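Local atomic coordinates of DUF3809 domain-containing protein (Deinococcus radiodurans, PDB entry 3NQN), a protein that is of unknown function but binds calcium ions and belongs to a family of the Bet v 1-like clan. Residues 22-27 and 103-108; 34-39 and 147-152; 63-68 and 82-87. All coordinates share one frame; numbering follows the deposited sequence.

Interaction 1. Residues 22-27 and 103-108; sequences LAFVRE and GEMAFA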
loop_
_atom_site.group_PDB
_atom_site.type_symbol
_atom_site.label_atom_id
_atom_site.label_comp_id
_atom_site.label_asym_id
_atom_site.label_seq_id
_atom_site.Cartn_x
_atom_site.Cartn_y
_atom_site.Cartn_z
ATOM N N LEU A 22 10.219 33.376 1.044
ATOM C CA LEU A 22 10.888 32.614 2.127
ATOM C C LEU A 22 9.880 31.792 2.921
ATOM O O LEU A 22 10.113 30.623 3.197
ATOM C CB LEU A 22 11.620 33.558 3.084
ATOM C CG LEU A 22 13.079 33.855 2.857
ATOM C CD1 LEU A 22 13.538 34.967 3.821
ATOM C CD2 LEU A 22 13.907 32.592 3.058
ATOM N N ALA A 23 8.750 32.415 3.295
ATOM C CA ALA A 23 7.715 31.735 4.059
ATOM C C ALA A 23 7.107 30.581 3.274
ATOM O O ALA A 23 6.821 29.516 3.825
ATOM C CB ALA A 23 6.610 32.731 4.480
ATOM N N PHE A 24 6.889 30.814 1.991
ATOM C CA PHE A 24 6.301 29.820 1.084
ATOM C C PHE A 24 7.185 28.560 0.959
ATOM O O PHE A 24 6.707 27.439 1.108
ATOM C CB PHE A 24 6.097 30.481 -0.289
ATOM C CG PHE A 24 5.576 29.563 -1.352
ATOM C CD1 PHE A 24 4.224 29.373 -1.518
ATOM C CD2 PHE A 24 6.438 28.979 -2.257
ATOM C CE1 PHE A 24 3.744 28.564 -2.531
ATOM C CE2 PHE A 24 5.958 28.170 -3.277
ATOM C CZ PHE A 24 4.613 27.964 -3.401
ATOM N N VAL A 25 8.472 28.749 0.714
ATOM C CA VAL A 25 9.378 27.600 0.537
ATOM C C VAL A 25 9.659 26.869 1.837
ATOM O O VAL A 25 10.069 25.700 1.816
ATOM C CB VAL A 25 10.737 27.992 -0.164
ATOM C CG1 VAL A 25 10.472 28.568 -1.592
ATOM C CG2 VAL A 25 11.524 28.952 0.684
ATOM N N ARG A 26 9.440 27.536 2.967
ATOM C CA ARG A 26 9.734 26.933 4.275
ATOM C C ARG A 26 8.584 26.146 4.853
ATOM O O ARG A 26 8.775 25.430 5.842
ATOM C CB ARG A 26 10.184 27.990 5.272
ATOM C CG ARG A 26 11.588 28.497 5.004
ATOM C CD ARG A 26 11.918 29.686 5.825
ATOM N NE ARG A 26 13.346 29.974 5.794
ATOM C CZ ARG A 26 13.894 31.105 6.228
ATOM N NH1 ARG A 26 13.135 32.074 6.726
ATOM N NH2 ARG A 26 15.205 31.269 6.168
ATOM N N GLU A 27 7.385 26.286 4.268
ATOM C CA GLU A 27 6.223 25.543 4.740
ATOM C C GLU A 27 5.735 24.596 3.640
ATOM O O GLU A 27 5.168 25.037 2.635
ATOM C CB GLU A 27 5.106 26.494 5.186
ATOM C CG GLU A 27 3.987 25.778 5.935
ATOM C CD GLU A 27 3.015 26.723 6.616
ATOM O OE1 GLU A 27 3.205 27.957 6.529
ATOM O OE2 GLU A 27 2.056 26.221 7.242
ATOM N N GLY A 103 11.547 38.330 -4.525
ATOM C CA GLY A 103 10.703 37.134 -4.496
ATOM C C GLY A 103 11.069 36.074 -5.527
ATOM O O GLY A 103 10.321 35.146 -5.748
ATOM N N GLU A 104 12.224 36.212 -6.143
ATOM C CA GLU A 104 12.705 35.236 -7.110
ATOM C C GLU A 104 13.054 33.924 -6.386
ATOM O O GLU A 104 13.906 33.918 -5.502
ATOM C CB GLU A 104 13.947 35.784 -7.822
ATOM C CG GLU A 104 13.720 37.102 -8.598
ATOM C CD GLU A 104 12.817 36.928 -9.808
ATOM O OE1 GLU A 104 12.604 35.775 -10.224
ATOM O OE2 GLU A 104 12.332 37.946 -10.352
HETATM N N MSE A 105 12.396 32.832 -6.753
HETATM C CA MSE A 105 12.663 31.538 -6.132
HETATM C C MSE A 105 13.358 30.582 -7.101
HETATM O O MSE A 105 13.096 30.599 -8.297
HETATM C CB MSE A 105 11.362 30.905 -5.632
HETATM C CG MSE A 105 10.643 31.750 -4.570
HETATM SE SE MSE A 105 8.984 30.995 -4.043
HETATM C CE MSE A 105 8.000 30.985 -5.735
ATOM N N ALA A 106 14.257 29.773 -6.556
ATOM C CA ALA A 106 14.955 28.735 -7.305
ATOM C C ALA A 106 14.674 27.416 -6.616
ATOM O O ALA A 106 14.752 27.318 -5.382
ATOM C CB ALA A 106 16.485 29.002 -7.339
ATOM N N PHE A 107 14.355 26.402 -7.414
ATOM C CA PHE A 107 14.097 25.068 -6.914
ATOM C C PHE A 107 14.946 24.052 -7.658
ATOM O O PHE A 107 15.208 24.206 -8.849
ATOM C CB PHE A 107 12.623 24.709 -7.127
ATOM C CG PHE A 107 11.671 25.584 -6.380
ATOM C CD1 PHE A 107 11.272 25.249 -5.098
ATOM C CD2 PHE A 107 11.155 26.746 -6.966
ATOM C CE1 PHE A 107 10.392 26.071 -4.385
ATOM C CE2 PHE A 107 10.275 27.558 -6.271
ATOM C CZ PHE A 107 9.888 27.220 -4.977
ATOM N N ALA A 108 15.375 23.022 -6.929
ATOM C CA ALA A 108 16.001 21.847 -7.490
ATOM C C ALA A 108 15.471 20.639 -6.699
ATOM O O ALA A 108 15.487 20.647 -5.449
ATOM C CB ALA A 108 17.526 21.927 -7.365
#

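Interaction 2. Residues 34-39 and 147-152; sequences GVRFLR and LPEGLA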
loop_
_atom_site.group_PDB
_atom_site.type_symbol
_atom_site.label_atom_id
_atom_site.label_comp_id
_atom_site.label_asym_id
_atom_site.label_seq_id
_atom_site.Cartn_x
_atom_site.Cartn_y
_atom_site.Cartn_z
ATOM N N GLY A 34 -0.347 22.369 -4.452
ATOM C CA GLY A 34 -0.866 21.978 -5.759
ATOM C C GLY A 34 -0.028 20.956 -6.503
ATOM O O GLY A 34 -0.243 20.712 -7.680
ATOM N N VAL A 35 0.933 20.352 -5.826
ATOM C CA VAL A 35 1.808 19.375 -6.479
ATOM C C VAL A 35 1.086 18.042 -6.720
ATOM O O VAL A 35 0.409 17.531 -5.842
ATOM C CB VAL A 35 3.086 19.180 -5.678
ATOM C CG1 VAL A 35 3.888 17.993 -6.189
ATOM C CG2 VAL A 35 3.929 20.476 -5.742
ATOM N N ARG A 36 1.229 17.503 -7.925
ATOM C CA ARG A 36 0.587 16.250 -8.289
ATOM C C ARG A 36 1.586 15.102 -8.258
ATOM O O ARG A 36 2.814 15.312 -8.247
ATOM C CB ARG A 36 -0.011 16.337 -9.705
ATOM C CG ARG A 36 -1.209 17.303 -9.869
ATOM C CD ARG A 36 -1.302 17.810 -11.315
ATOM N NE ARG A 36 -1.761 16.791 -12.225
ATOM C CZ ARG A 36 -1.409 16.682 -13.507
ATOM N NH1 ARG A 36 -0.515 17.499 -14.061
ATOM N NH2 ARG A 36 -1.934 15.706 -14.235
ATOM N N PHE A 37 1.031 13.886 -8.246
ATOM C CA PHE A 37 1.779 12.629 -8.312
ATOM C C PHE A 37 2.524 12.289 -7.043
ATOM O O PHE A 37 3.330 11.357 -7.023
ATOM C CB PHE A 37 2.690 12.592 -9.539
ATOM C CG PHE A 37 1.989 12.969 -10.811
ATOM C CD1 PHE A 37 0.960 12.180 -11.309
ATOM C CD2 PHE A 37 2.335 14.134 -11.500
ATOM C CE1 PHE A 37 0.294 12.528 -12.495
ATOM C CE2 PHE A 37 1.679 14.483 -12.676
ATOM C CZ PHE A 37 0.658 13.679 -13.175
ATOM N N LEU A 38 2.214 13.015 -5.968
ATOM C CA LEU A 38 2.689 12.681 -4.635
ATOM C C LEU A 38 1.459 12.345 -3.782
ATOM O O LEU A 38 0.890 13.213 -3.102
ATOM C CB LEU A 38 3.485 13.840 -4.009
ATOM C CG LEU A 38 4.814 14.215 -4.690
ATOM C CD1 LEU A 38 5.506 15.334 -3.903
ATOM C CD2 LEU A 38 5.733 12.990 -4.839
ATOM N N ARG A 39 1.061 11.081 -3.796
ATOM C CA ARG A 39 -0.157 10.680 -3.116
ATOM C C ARG A 39 0.049 10.591 -1.597
ATOM O O ARG A 39 1.130 10.241 -1.128
ATOM C CB ARG A 39 -0.662 9.342 -3.668
ATOM C CG ARG A 39 -2.175 9.122 -3.461
ATOM C CD ARG A 39 -2.617 7.751 -3.946
ATOM N NE ARG A 39 -2.094 6.677 -3.094
ATOM C CZ ARG A 39 -2.278 5.375 -3.322
ATOM N NH1 ARG A 39 -2.952 4.964 -4.396
ATOM N NH2 ARG A 39 -1.762 4.478 -2.484
ATOM N N LEU A 147 6.663 19.052 -11.612
ATOM C CA LEU A 147 6.931 19.902 -10.440
ATOM C C LEU A 147 6.795 21.405 -10.676
ATOM O O LEU A 147 6.217 22.094 -9.856
ATOM C CB LEU A 147 8.298 19.594 -9.802
ATOM C CG LEU A 147 8.310 18.528 -8.734
ATOM C CD1 LEU A 147 9.744 18.312 -8.214
ATOM C CD2 LEU A 147 7.351 18.892 -7.578
ATOM N N PRO A 148 7.362 21.927 -11.777
ATOM C CA PRO A 148 7.202 23.369 -11.980
ATOM C C PRO A 148 5.723 23.804 -12.027
ATOM O O PRO A 148 5.360 24.809 -11.437
ATOM C CB PRO A 148 7.901 23.610 -13.316
ATOM C CG PRO A 148 9.005 22.534 -13.337
ATOM C CD PRO A 148 8.363 21.335 -12.690
ATOM N N GLU A 149 4.906 23.036 -12.734
ATOM C CA GLU A 149 3.476 23.274 -12.819
ATOM C C GLU A 149 2.854 23.240 -11.415
ATOM O O GLU A 149 2.114 24.149 -11.022
ATOM C CB GLU A 149 2.833 22.187 -13.705
ATOM C CG GLU A 149 1.315 22.338 -13.910
ATOM C CD GLU A 149 0.717 21.220 -14.746
ATOM O OE1 GLU A 149 1.104 20.032 -14.557
ATOM O OE2 GLU A 149 -0.168 21.525 -15.581
ATOM N N GLY A 150 3.216 22.211 -10.642
ATOM C CA GLY A 150 2.696 22.030 -9.287
ATOM C C GLY A 150 3.076 23.130 -8.328
ATOM O O GLY A 150 2.234 23.624 -7.594
ATOM N N LEU A 151 4.353 23.499 -8.295
ATOM C CA LEU A 151 4.763 24.589 -7.442
ATOM C C LEU A 151 4.081 25.893 -7.859
ATOM O O LEU A 151 3.626 26.650 -7.012
ATOM C CB LEU A 151 6.292 24.754 -7.404
ATOM C CG LEU A 151 6.957 23.999 -6.243
ATOM C CD1 LEU A 151 6.993 22.501 -6.510
ATOM C CD2 LEU A 151 8.302 24.503 -6.006
ATOM N N ALA A 152 3.991 26.143 -9.165
ATOM C CA ALA A 152 3.345 27.379 -9.648
ATOM C C ALA A 152 1.874 27.436 -9.207
ATOM O O ALA A 152 1.388 28.483 -8.809
ATOM C CB ALA A 152 3.465 27.502 -11.170
HETATM O O HOH W 1 2.004 24.050 -4.833
#

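Interaction 3. Residues 63-68 and 82-87; sequences DLPFRS and LTLTGE. With CA (calcium ion), chain C.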
loop_
_atom_site.group_PDB
_atom_site.type_symbol
_atom_site.label_atom_id
_atom_site.label_comp_id
_atom_site.label_asym_id
_atom_site.label_seq_id
_atom_site.Cartn_x
_atom_site.Cartn_y
_atom_site.Cartn_z
ATOM N N ASP A 63 2.400 1.441 -4.631
ATOM C CA ASP A 63 2.850 2.648 -3.931
ATOM C C ASP A 63 4.226 2.460 -3.303
ATOM O O ASP A 63 4.477 1.459 -2.628
ATOM C CB ASP A 63 1.847 3.046 -2.850
ATOM C CG ASP A 63 1.371 1.855 -2.023
ATOM O OD1 ASP A 63 0.674 0.961 -2.585
ATOM O OD2 ASP A 63 1.684 1.806 -0.816
ATOM N N LEU A 64 5.112 3.414 -3.569
ATOM C CA LEU A 64 6.463 3.445 -2.999
ATOM C C LEU A 64 6.537 4.652 -2.061
ATOM O O LEU A 64 6.412 5.814 -2.510
ATOM C CB LEU A 64 7.526 3.592 -4.109
ATOM C CG LEU A 64 7.897 2.377 -4.970
ATOM C CD1 LEU A 64 6.695 1.808 -5.735
ATOM C CD2 LEU A 64 9.053 2.754 -5.942
ATOM N N PRO A 65 6.746 4.402 -0.762
ATOM C CA PRO A 65 6.746 5.517 0.150
ATOM C C PRO A 65 8.044 6.333 0.103
ATOM O O PRO A 65 9.068 5.873 -0.436
ATOM C CB PRO A 65 6.584 4.845 1.511
ATOM C CG PRO A 65 7.225 3.519 1.342
ATOM C CD PRO A 65 6.966 3.117 -0.068
ATOM N N PHE A 66 7.955 7.561 0.592
ATOM C CA PHE A 66 9.118 8.389 0.860
ATOM C C PHE A 66 8.829 9.151 2.128
ATOM O O PHE A 66 7.662 9.335 2.511
ATOM C CB PHE A 66 9.411 9.376 -0.271
ATOM C CG PHE A 66 8.433 10.540 -0.347
ATOM C CD1 PHE A 66 8.664 11.715 0.377
ATOM C CD2 PHE A 66 7.317 10.470 -1.149
ATOM C CE1 PHE A 66 7.778 12.772 0.311
ATOM C CE2 PHE A 66 6.424 11.525 -1.208
ATOM C CZ PHE A 66 6.661 12.677 -0.466
ATOM N N ARG A 67 9.898 9.577 2.781
ATOM C CA ARG A 67 9.821 10.411 3.945
ATOM C C ARG A 67 11.099 11.258 3.959
ATOM O O ARG A 67 12.221 10.725 3.826
ATOM C CB ARG A 67 9.718 9.562 5.203
ATOM C CG ARG A 67 9.299 10.323 6.442
ATOM C CD ARG A 67 8.967 9.357 7.610
ATOM N NE ARG A 67 8.276 10.045 8.711
ATOM C CZ ARG A 67 6.977 9.900 9.021
ATOM N NH1 ARG A 67 6.186 9.074 8.328
ATOM N NH2 ARG A 67 6.469 10.583 10.037
ATOM N N SER A 68 10.934 12.559 4.107
ATOM C CA SER A 68 12.059 13.478 4.094
ATOM C C SER A 68 12.006 14.473 5.259
ATOM O O SER A 68 10.943 14.910 5.675
ATOM C CB SER A 68 12.091 14.246 2.792
ATOM O OG SER A 68 12.228 13.382 1.667
ATOM N N LEU A 82 14.993 10.405 4.099
ATOM C CA LEU A 82 15.284 9.402 5.108
ATOM C C LEU A 82 15.316 8.031 4.452
ATOM O O LEU A 82 14.587 7.765 3.491
ATOM C CB LEU A 82 14.253 9.442 6.229
ATOM C CG LEU A 82 14.199 10.770 6.991
ATOM C CD1 LEU A 82 13.274 10.648 8.171
ATOM C CD2 LEU A 82 15.609 11.197 7.438
ATOM N N THR A 83 16.190 7.177 4.956
ATOM C CA THR A 83 16.327 5.824 4.467
ATOM C C THR A 83 15.161 4.988 4.973
ATOM O O THR A 83 14.847 5.009 6.167
ATOM C CB THR A 83 17.636 5.203 4.974
ATOM O OG1 THR A 83 18.735 6.022 4.573
ATOM C CG2 THR A 83 17.833 3.789 4.422
ATOM N N LEU A 84 14.502 4.275 4.069
ATOM C CA LEU A 84 13.407 3.379 4.457
ATOM C C LEU A 84 13.885 1.919 4.314
ATOM O O LEU A 84 14.999 1.675 3.884
ATOM C CB LEU A 84 12.142 3.685 3.642
ATOM C CG LEU A 84 11.666 5.145 3.741
ATOM C CD1 LEU A 84 10.400 5.361 2.924
ATOM C CD2 LEU A 84 11.438 5.559 5.180
ATOM N N THR A 85 13.074 0.959 4.736
ATOM C CA THR A 85 13.541 -0.449 4.812
ATOM C C THR A 85 13.633 -1.071 3.432
ATOM O O THR A 85 13.035 -0.583 2.475
ATOM C CB THR A 85 12.601 -1.305 5.664
ATOM O OG1 THR A 85 11.463 -1.687 4.887
ATOM C CG2 THR A 85 12.137 -0.524 6.918
ATOM N N GLY A 86 14.358 -2.166 3.326
ATOM C CA GLY A 86 14.505 -2.847 2.035
ATOM C C GLY A 86 13.410 -3.875 1.716
ATOM O O GLY A 86 13.439 -4.502 0.638
ATOM N N GLU A 87 12.424 -4.033 2.623
ATOM C CA GLU A 87 11.325 -5.012 2.445
ATOM C C GLU A 87 10.475 -4.697 1.217
ATOM O O GLU A 87 9.846 -5.586 0.635
ATOM C CB GLU A 87 10.436 -5.027 3.683
ATOM C CG GLU A 87 9.583 -3.797 3.815
ATOM C CD GLU A 87 9.180 -3.523 5.220
ATOM O OE1 GLU A 87 8.927 -4.496 5.972
ATOM O OE2 GLU A 87 9.123 -2.331 5.585
HETATM CA CA CA C . 0.708 -0.580 -0.631
HETATM O O HOH W 2 3.134 -0.710 -1.413
HETATM O O HOH W 3 12.528 8.338 1.810
HETATM O O HOH W 4 1.256 -0.039 1.674
HETATM O O HOH W 5 -1.162 0.698 -0.172
HETATM O O HOH W 6 -0.396 -1.988 -2.334
#

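Interaction 1. Residues 22-27 and 103-108
F24 and V25, on the last turn of helix 18-26, press onto M105 and F107 of strand 104-114. The helix 22-26 and strand 104-108 run almost the same way, 22° apart, and their axes come no closer than 10.1 Å, a gap filled by these four side chains. M105, a selenomethionine here, leaves the strand with an extended middle (chi2 177°) and then bends at its last torsion (chi3 -61°), which sets the selenium between the two helix residues. Its SE lies 3.7 Å from F24 CD2 and meets the ring obliquely, neither flat over the face nor at the edge, in a Met-aromatic contact across which the two side chains cross at about a right angle. F24 itself holds CG anti to the backbone N, directing the ring toward the strand. V25 uses a single branch: CG1, 3.8 Å from M105 SE, also rests 3.7 Å from F107 CZ, and F107 CE1 is equally near, so this methyl meets the CE1-CZ end of the ring obliquely. F107 reaches the helix only with its outer end, whose CZ lies near the plane of the F24 ring, at the edge, 4.4 Å from F24 CE2.

Around them, V25 and F107 both lean on A97 of strand 90-99, F107 meets the ring of F10 on strand 5-13, and F24 packs on A30 and A31 of helix 28-31. The V25 carbonyl O is hydrogen-bonded to a methylpentanediol molecule, probably from the crystallisation liquor. In the helix-grip arrangement expected of Bet v 1 relatives, this is one of the short helices packing beside the sheet. All four touching residues are buried and no polar pair joins the segments; the contact rests on shape, burial and dispersion, with selenium standing in for the sulfur of a soft, polarisable thioether.

Interaction 2. Residues 34-39 and 147-152
V35 lies against the helix with its two methyls parted. CG1, anti to the backbone N (chi1 169°), goes to L147 CD2 at 3.8 Å, with the leucine slanting across the valine; CG2 goes to L151 CD1, also at 3.8 Å, with the valine and this second leucine side by side and pointing the same way. G150, just before L151, has no side chain, and the backbones close until V35 CA and G150 CA are 4.0 Å apart. G34 O approaches G150 CA at 3.6 Å in a CA-H...O contact. A water completes the backbone link, accepting from G34 N and donating to G150 O.

The loop so fastened connects helix 28-31 to strand 41-43 and lies over the C-terminal part of the long helix 122-153, the helix that the antiparallel sheet grips in Bet v 1-like proteins. That helix is kinked around P148, where the N atoms of P148 and E149 have no bond to the preceding turn. L147 and L151 also reach the sheet, the first touching F109 and F111, the second F10, L12 and F107.

On the exposed side of the contact R36 and E149 form a salt bridge. A bend at chi3 turns the R36 guanidinium toward E149, and its NH1 meets E149 OE1 at 3.0 Å, the oxygen lying in the guanidinium plane at the edge. The carboxylate is turned 75° out of that plane and the N-H...O angle is 121°, making the hydrogen bond a weak one. F37 CZ lies 3.5 Å above one guanidinium face, displaced from its centre, and the F37 side chain also touches R142, V143 and A146 of the same long helix.

Interaction 3. Residues 63-68 and 82-87
L84 sets CG anti to its carbonyl carbon (chi1 -56°) and continues extended (chi2 -179°), a shape that carries CD1 out from the loop and lays it against P65. There this methyl lies 4.0 Å from P65 CG, the two side chains crossing obliquely, and 3.7 Å from P65 O. L82 starts off in the same way, but its CB comes closest to the chain, 3.4 Å from R67 O.

That carbonyl is held by the one direct bond between the segments, from L82 N to R67 O at 2.8 Å, nearly straight (162°) and in the carbonyl plane. The return half of the pair is opened by a water, which accepts from R67 N and donates to L82 O. The two chains diverge from here: S68 and L82 are 5.3 Å apart between CA atoms, F66 and L84 7.5 Å, and leucine and proline side chains fill the space that backbone bonds bridge further back.

R67 turns its charged end away, to Q47 through NE and to a cation-pi contact with W49. At the far end of the segment, D63 grips a calcium ion with both carboxylate oxygens, 2.5 Å from OD1 and 2.6 Å from OD2. Four waters also bind the ion, one of them hydrogen-bonded to D63 O, and D63 of the second subunit also binds it, its OD1 among the ligands, placing this metal between the subunits.

The segment 82-87 is the loop that leaves strand 76-81 for strand 90-99. Strand 60-73 is bonded along its other edge to strand 47-56, and where the loop swings out, P65 pairs instead with V91 of strand 90-99.

Interaction 1 is core, apolar throughout; interactions 2 and 3 are partly buried and mix apolar packing with polar bonds. Interactions 1 and 2 adjoin through the C-terminal helix, the L151 carbonyl approaching F24, so helix 18-26, the sheet and the C-terminal helix are packed together there. Interaction 2 also touches interaction 3 through L38 on F66 and R39 beside D63. Interactions 1 and 3 reach the same sheet on opposite sides of the chain's centre and do not touch. Water bridges backbones in both loop contacts, but charge differs: a surface salt bridge in 34-39/147-152, a calcium shared by two subunits beside 63-68/82-87.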